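Local coordinates for protein thymine dioxygenase (Neurospora crassa, PDB 5C3Q) that probably oxidises the methyl group of thymine as a 2-oxoglutarate- and iron-dependent dioxygenase of the double-stranded beta-helix fold, at residues Gly257-Lys269 / Pro297-Tyr310. Residues are numbered along the deposited sequence; the frame is centred on the assembly and turned at random.
With EDO (1,2-ethanediol), chain K.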
loop_
_atom_site.group_PDB
_atom_site.type_symbol
_atom_site.label_atom_id
_atom_site.label_comp_id
_atom_site.label_asym_id
_atom_site.label_seq_id
_atom_site.Cartn_x
_atom_site.Cartn_y
_atom_site.Cartn_z
ATOM N N GLY A 257 -4.258 1.582 6.890
ATOM C CA GLY A 257 -5.311 2.035 5.995
ATOM C C GLY A 257 -6.559 2.503 6.734
ATOM O O GLY A 257 -6.650 2.419 7.958
ATOM N N ASP A 258 -7.540 2.967 5.969
ATOM C CA ASP A 258 -8.735 3.587 6.532
ATOM C C ASP A 258 -9.564 2.644 7.382
ATOM O O ASP A 258 -10.167 3.070 8.360
ATOM C CB ASP A 258 -9.581 4.212 5.421
ATOM C CG ASP A 258 -8.881 5.383 4.752
ATOM O OD1 ASP A 258 -7.957 5.954 5.383
ATOM O OD2 ASP A 258 -9.246 5.736 3.607
ATOM N N LEU A 259 -9.586 1.362 7.024
ATOM C CA LEU A 259 -10.362 0.397 7.785
ATOM C C LEU A 259 -9.741 0.188 9.175
ATOM O O LEU A 259 -10.460 0.114 10.173
ATOM C CB LEU A 259 -10.490 -0.924 7.007
ATOM C CG LEU A 259 -11.801 -1.721 7.009
ATOM C CD1 LEU A 259 -13.062 -0.871 7.135
ATOM C CD2 LEU A 259 -11.864 -2.574 5.743
ATOM N N LEU A 260 -8.412 0.122 9.252
ATOM C CA LEU A 260 -7.744 -0.001 10.559
ATOM C C LEU A 260 -7.931 1.263 11.404
ATOM O O LEU A 260 -8.168 1.178 12.600
ATOM C CB LEU A 260 -6.253 -0.334 10.405
ATOM C CG LEU A 260 -5.450 -0.503 11.703
ATOM C CD1 LEU A 260 -6.087 -1.519 12.645
ATOM C CD2 LEU A 260 -4.020 -0.913 11.390
ATOM N N ALA A 261 -7.835 2.429 10.775
ATOM C CA ALA A 261 -8.109 3.696 11.457
ATOM C C ALA A 261 -9.471 3.644 12.141
ATOM O O ALA A 261 -9.597 3.904 13.337
ATOM C CB ALA A 261 -8.062 4.850 10.465
ATOM N N ARG A 262 -10.477 3.268 11.361
ATOM C CA ARG A 262 -11.848 3.140 11.842
ATOM C C ARG A 262 -11.996 2.040 12.906
ATOM O O ARG A 262 -12.634 2.237 13.935
ATOM C CB ARG A 262 -12.748 2.830 10.650
ATOM C CG ARG A 262 -14.217 2.761 10.974
ATOM C CD ARG A 262 -14.990 2.183 9.808
ATOM N NE ARG A 262 -16.412 2.196 10.123
ATOM C CZ ARG A 262 -17.353 2.838 9.437
ATOM N NH1 ARG A 262 -17.063 3.521 8.333
ATOM N NH2 ARG A 262 -18.608 2.764 9.863
ATOM N N TRP A 263 -11.418 0.877 12.621
ATOM C CA TRP A 263 -11.392 -0.277 13.539
ATOM C C TRP A 263 -10.796 0.082 14.912
ATOM O O TRP A 263 -11.273 -0.377 15.956
ATOM C CB TRP A 263 -10.557 -1.376 12.880
ATOM C CG TRP A 263 -10.772 -2.775 13.344
ATOM C CD1 TRP A 263 -11.664 -3.224 14.272
ATOM C CD2 TRP A 263 -10.103 -3.929 12.836
ATOM N NE1 TRP A 263 -11.568 -4.591 14.396
ATOM C CE2 TRP A 263 -10.618 -5.047 13.520
ATOM C CE3 TRP A 263 -9.107 -4.125 11.871
ATOM C CZ2 TRP A 263 -10.172 -6.347 13.269
ATOM C CZ3 TRP A 263 -8.664 -5.417 11.625
ATOM C CH2 TRP A 263 -9.198 -6.508 12.320
ATOM N N SER A 264 -9.764 0.921 14.890
ATOM C CA SER A 264 -9.056 1.364 16.089
ATOM C C SER A 264 -9.721 2.550 16.791
ATOM O O SER A 264 -9.171 3.087 17.757
ATOM C CB SER A 264 -7.622 1.746 15.708
ATOM O OG SER A 264 -7.578 2.985 15.020
ATOM N N ASN A 265 -10.888 2.966 16.300
ATOM C CA ASN A 265 -11.585 4.140 16.807
ATOM C C ASN A 265 -10.741 5.408 16.688
ATOM O O ASN A 265 -10.737 6.249 17.588
ATOM C CB ASN A 265 -12.031 3.928 18.260
ATOM C CG ASN A 265 -13.175 4.845 18.647
ATOM O OD1 ASN A 265 -14.124 4.996 17.889
ATOM N ND2 ASN A 265 -13.082 5.477 19.819
ATOM N N ASP A 266 -10.029 5.515 15.566
ATOM C CA ASP A 266 -9.084 6.603 15.280
ATOM C C ASP A 266 -7.923 6.758 16.272
ATOM O O ASP A 266 -7.345 7.838 16.375
ATOM C CB ASP A 266 -9.824 7.942 15.108
ATOM C CG ASP A 266 -10.645 7.994 13.833
ATOM O OD1 ASP A 266 -10.333 7.241 12.886
ATOM O OD2 ASP A 266 -11.602 8.789 13.774
ATOM N N THR A 267 -7.564 5.694 16.986
ATOM C CA THR A 267 -6.335 5.724 17.779
ATOM C C THR A 267 -5.136 5.484 16.857
ATOM O O THR A 267 -4.038 5.946 17.135
ATOM C CB THR A 267 -6.343 4.713 18.945
ATOM O OG1 THR A 267 -6.584 3.394 18.449
ATOM C CG2 THR A 267 -7.414 5.077 19.954
ATOM N N ILE A 268 -5.368 4.765 15.757
ATOM C CA ILE A 268 -4.373 4.574 14.705
ATOM C C ILE A 268 -4.707 5.476 13.515
ATOM O O ILE A 268 -5.877 5.627 13.158
ATOM C CB ILE A 268 -4.294 3.095 14.281
ATOM C CG1 ILE A 268 -3.588 2.298 15.388
ATOM C CG2 ILE A 268 -3.562 2.954 12.946
ATOM C CD1 ILE A 268 -3.648 0.796 15.245
ATOM N N LYS A 269 -3.675 6.076 12.919
ATOM C CA LYS A 269 -3.843 7.055 11.844
ATOM C C LYS A 269 -3.693 6.417 10.468
ATOM O O LYS A 269 -2.830 5.566 10.270
ATOM C CB LYS A 269 -2.804 8.186 11.960
ATOM C CG LYS A 269 -2.601 8.754 13.353
ATOM C CD LYS A 269 -3.850 9.417 13.906
ATOM C CE LYS A 269 -3.590 9.951 15.308
ATOM N NZ LYS A 269 -4.719 10.741 15.851
ATOM N N PRO A 297 -8.778 -6.917 6.323
ATOM C CA PRO A 297 -9.451 -7.944 7.108
ATOM C C PRO A 297 -10.157 -8.914 6.167
ATOM O O PRO A 297 -10.380 -8.579 4.999
ATOM C CB PRO A 297 -10.483 -7.158 7.928
ATOM C CG PRO A 297 -10.084 -5.728 7.833
ATOM C CD PRO A 297 -9.355 -5.581 6.538
ATOM N N ASN A 298 -10.483 -10.104 6.662
ATOM C CA ASN A 298 -11.281 -11.052 5.895
ATOM C C ASN A 298 -12.527 -10.328 5.403
ATOM O O ASN A 298 -13.123 -9.562 6.158
ATOM C CB ASN A 298 -11.682 -12.252 6.758
ATOM C CG ASN A 298 -10.485 -12.964 7.373
ATOM O OD1 ASN A 298 -9.368 -12.872 6.871
ATOM N ND2 ASN A 298 -10.721 -13.681 8.464
ATOM N N HIS A 299 -12.914 -10.545 4.146
ATOM C CA HIS A 299 -14.074 -9.844 3.584
ATOM C C HIS A 299 -15.338 -10.083 4.413
ATOM O O HIS A 299 -16.204 -9.214 4.485
ATOM C CB HIS A 299 -14.320 -10.241 2.119
ATOM C CG HIS A 299 -13.260 -9.767 1.169
ATOM N ND1 HIS A 299 -12.660 -8.529 1.270
ATOM C CD2 HIS A 299 -12.714 -10.358 0.079
ATOM C CE1 HIS A 299 -11.780 -8.386 0.296
ATOM N NE2 HIS A 299 -11.792 -9.483 -0.440
ATOM N N LYS A 300 -15.433 -11.257 5.037
ATOM C CA LYS A 300 -16.564 -11.592 5.907
ATOM C C LYS A 300 -16.561 -10.858 7.261
ATOM O O LYS A 300 -17.570 -10.873 7.967
ATOM C CB LYS A 300 -16.610 -13.107 6.153
ATOM C CG LYS A 300 -15.490 -13.636 7.046
ATOM C CD LYS A 300 -15.406 -15.157 7.025
ATOM C CE LYS A 300 -14.242 -15.646 7.871
ATOM N NZ LYS A 300 -14.140 -17.129 7.885
ATOM N N SER A 301 -15.442 -10.229 7.619
ATOM C CA SER A 301 -15.276 -9.622 8.946
ATOM C C SER A 301 -16.204 -8.448 9.213
ATOM O O SER A 301 -16.421 -7.604 8.349
ATOM C CB SER A 301 -13.836 -9.137 9.142
ATOM O OG SER A 301 -12.951 -10.231 9.242
ATOM N N TYR A 302 -16.730 -8.402 10.436
ATOM C CA TYR A 302 -17.505 -7.271 10.915
ATOM C C TYR A 302 -16.579 -6.365 11.720
ATOM O O TYR A 302 -16.014 -6.790 12.724
ATOM C CB TYR A 302 -18.664 -7.760 11.780
ATOM C CG TYR A 302 -19.683 -6.695 12.100
ATOM C CD1 TYR A 302 -20.478 -6.145 11.099
ATOM C CD2 TYR A 302 -19.869 -6.253 13.407
ATOM C CE1 TYR A 302 -21.421 -5.173 11.388
ATOM C CE2 TYR A 302 -20.814 -5.283 13.707
ATOM C CZ TYR A 302 -21.586 -4.747 12.696
ATOM O OH TYR A 302 -22.527 -3.783 12.993
ATOM N N ILE A 303 -16.426 -5.123 11.271
ATOM C CA ILE A 303 -15.450 -4.196 11.846
ATOM C C ILE A 303 -16.105 -3.251 12.854
ATOM O O ILE A 303 -16.893 -2.388 12.482
ATOM C CB ILE A 303 -14.749 -3.380 10.734
ATOM C CG1 ILE A 303 -14.045 -4.316 9.739
ATOM C CG2 ILE A 303 -13.761 -2.372 11.312
ATOM C CD1 ILE A 303 -12.984 -5.219 10.339
ATOM N N GLU A 304 -15.767 -3.427 14.129
ATOM C CA GLU A 304 -16.209 -2.522 15.196
ATOM C C GLU A 304 -15.071 -2.288 16.190
ATOM O O GLU A 304 -14.125 -3.064 16.247
ATOM C CB GLU A 304 -17.456 -3.067 15.897
ATOM C CG GLU A 304 -17.317 -4.482 16.438
ATOM C CD GLU A 304 -18.648 -5.097 16.845
ATOM O OE1 GLU A 304 -18.724 -6.344 16.905
ATOM O OE2 GLU A 304 -19.618 -4.345 17.098
ATOM N N ALA A 305 -15.171 -1.215 16.966
ATOM C CA ALA A 305 -14.064 -0.754 17.821
ATOM C C ALA A 305 -13.321 -1.876 18.561
ATOM O O ALA A 305 -13.932 -2.687 19.249
ATOM C CB ALA A 305 -14.568 0.286 18.811
ATOM N N ILE A 306 -11.996 -1.892 18.418
ATOM C CA ILE A 306 -11.125 -2.879 19.065
ATOM C C ILE A 306 -11.120 -2.636 20.577
ATOM O O ILE A 306 -11.129 -1.483 21.008
ATOM C CB ILE A 306 -9.679 -2.775 18.512
ATOM C CG1 ILE A 306 -9.650 -3.108 17.018
ATOM C CG2 ILE A 306 -8.721 -3.707 19.248
ATOM C CD1 ILE A 306 -8.446 -2.562 16.277
ATOM N N PRO A 307 -11.111 -3.712 21.395
ATOM C CA PRO A 307 -11.080 -3.486 22.843
ATOM C C PRO A 307 -9.836 -2.720 23.298
ATOM O O PRO A 307 -8.730 -2.993 22.827
ATOM C CB PRO A 307 -11.095 -4.904 23.438
ATOM C CG PRO A 307 -10.800 -5.828 22.306
ATOM C CD PRO A 307 -11.271 -5.137 21.067
ATOM N N GLY A 308 -10.036 -1.758 24.194
ATOM C CA GLY A 308 -8.953 -0.932 24.708
ATOM C C GLY A 308 -8.691 0.341 23.924
ATOM O O GLY A 308 -7.753 1.068 24.245
ATOM N N THR A 309 -9.506 0.617 22.903
ATOM C CA THR A 309 -9.388 1.849 22.112
ATOM C C THR A 309 -10.422 2.909 22.511
ATOM O O THR A 309 -10.532 3.954 21.869
ATOM C CB THR A 309 -9.527 1.565 20.603
ATOM O OG1 THR A 309 -10.790 0.949 20.340
ATOM C CG2 THR A 309 -8.405 0.659 20.120
ATOM N N TYR A 310 -11.175 2.632 23.572
ATOM C CA TYR A 310 -12.170 3.557 24.101
ATOM C C TYR A 310 -12.510 3.147 25.534
ATOM O O TYR A 310 -12.412 1.971 25.878
ATOM C CB TYR A 310 -13.440 3.516 23.247
ATOM C CG TYR A 310 -14.100 2.160 23.246
ATOM C CD1 TYR A 310 -13.639 1.147 22.412
ATOM C CD2 TYR A 310 -15.164 1.876 24.101
ATOM C CE1 TYR A 310 -14.223 -0.107 22.417
ATOM C CE2 TYR A 310 -15.755 0.622 24.113
ATOM C CZ TYR A 310 -15.279 -0.364 23.268
ATOM O OH TYR A 310 -15.852 -1.614 23.261
HETATM C C1 EDO K . -20.765 3.908 7.632
HETATM O O1 EDO K . -21.294 4.191 8.937
HETATM C C2 EDO K . -19.750 4.989 7.280
HETATM O O2 EDO K . -18.752 4.517 6.366
HETATM O O HOH W 1 -16.533 0.525 12.502
HETATM O O HOH W 2 -14.600 -6.110 15.108
#
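Trp263, on the last turn of helix 258-263, lies between Ile303 and Ile306 of the segment 297-310. Its CG is anti to the backbone N (chi1 -158°), which sets the indole between these two side chains. CB meets Ile303 CG2 on one side and Ile306 CD1 on the other. Trp263 CG is 3.6 Å from Ile303 CG2. Trp263 CD1 comes within 3.4 Å of Ile306 CG1, and Glu304 O stands in the ring plane at this edge. CD2 and CE2 rest against Ile303 CD1, which sits over the middle of the indole. NE1 makes a weak bond to a water that also binds Tyr302 O and Glu304 N. Farther along the six-membered ring, Trp263 CZ3 is 4.1 Å from Pro297 CG, which approaches obliquely. Both isoleucines make CH-pi contacts with the five-membered ring, one on each face.

The backbone is tied at the same place. Ile306 N donates to Trp263 O at 3.0 Å, and Ala305 CA adds a CA-H...O contact to that oxygen. A Schellman motif ends the helix at Asn265. Just beyond the Trp263 carbonyl, Thr309 CB packs 3.2 Å from Ser264 O, which accepts from both Thr267 N and Thr267 OG1. The amide of Asn265 bonds outside the contact, to Lys317 N and Glu315 O. A water joins Arg262 NE to Ile303 O.

Leu259 CD2 extends the apolar patch to Pro297 CD. Leu259 also touches Tyr326 of helix 323-332, and its side chain is about 9 Å from the bound thymine. Ile306 and Leu260 reach Met173 and Met166, respectively, of helix 147-173. The contact thus packs the short helix after core strand 251-256 against the loop that leaves strand 284-295 and pairs, through strand 302-303, with strand 321-322.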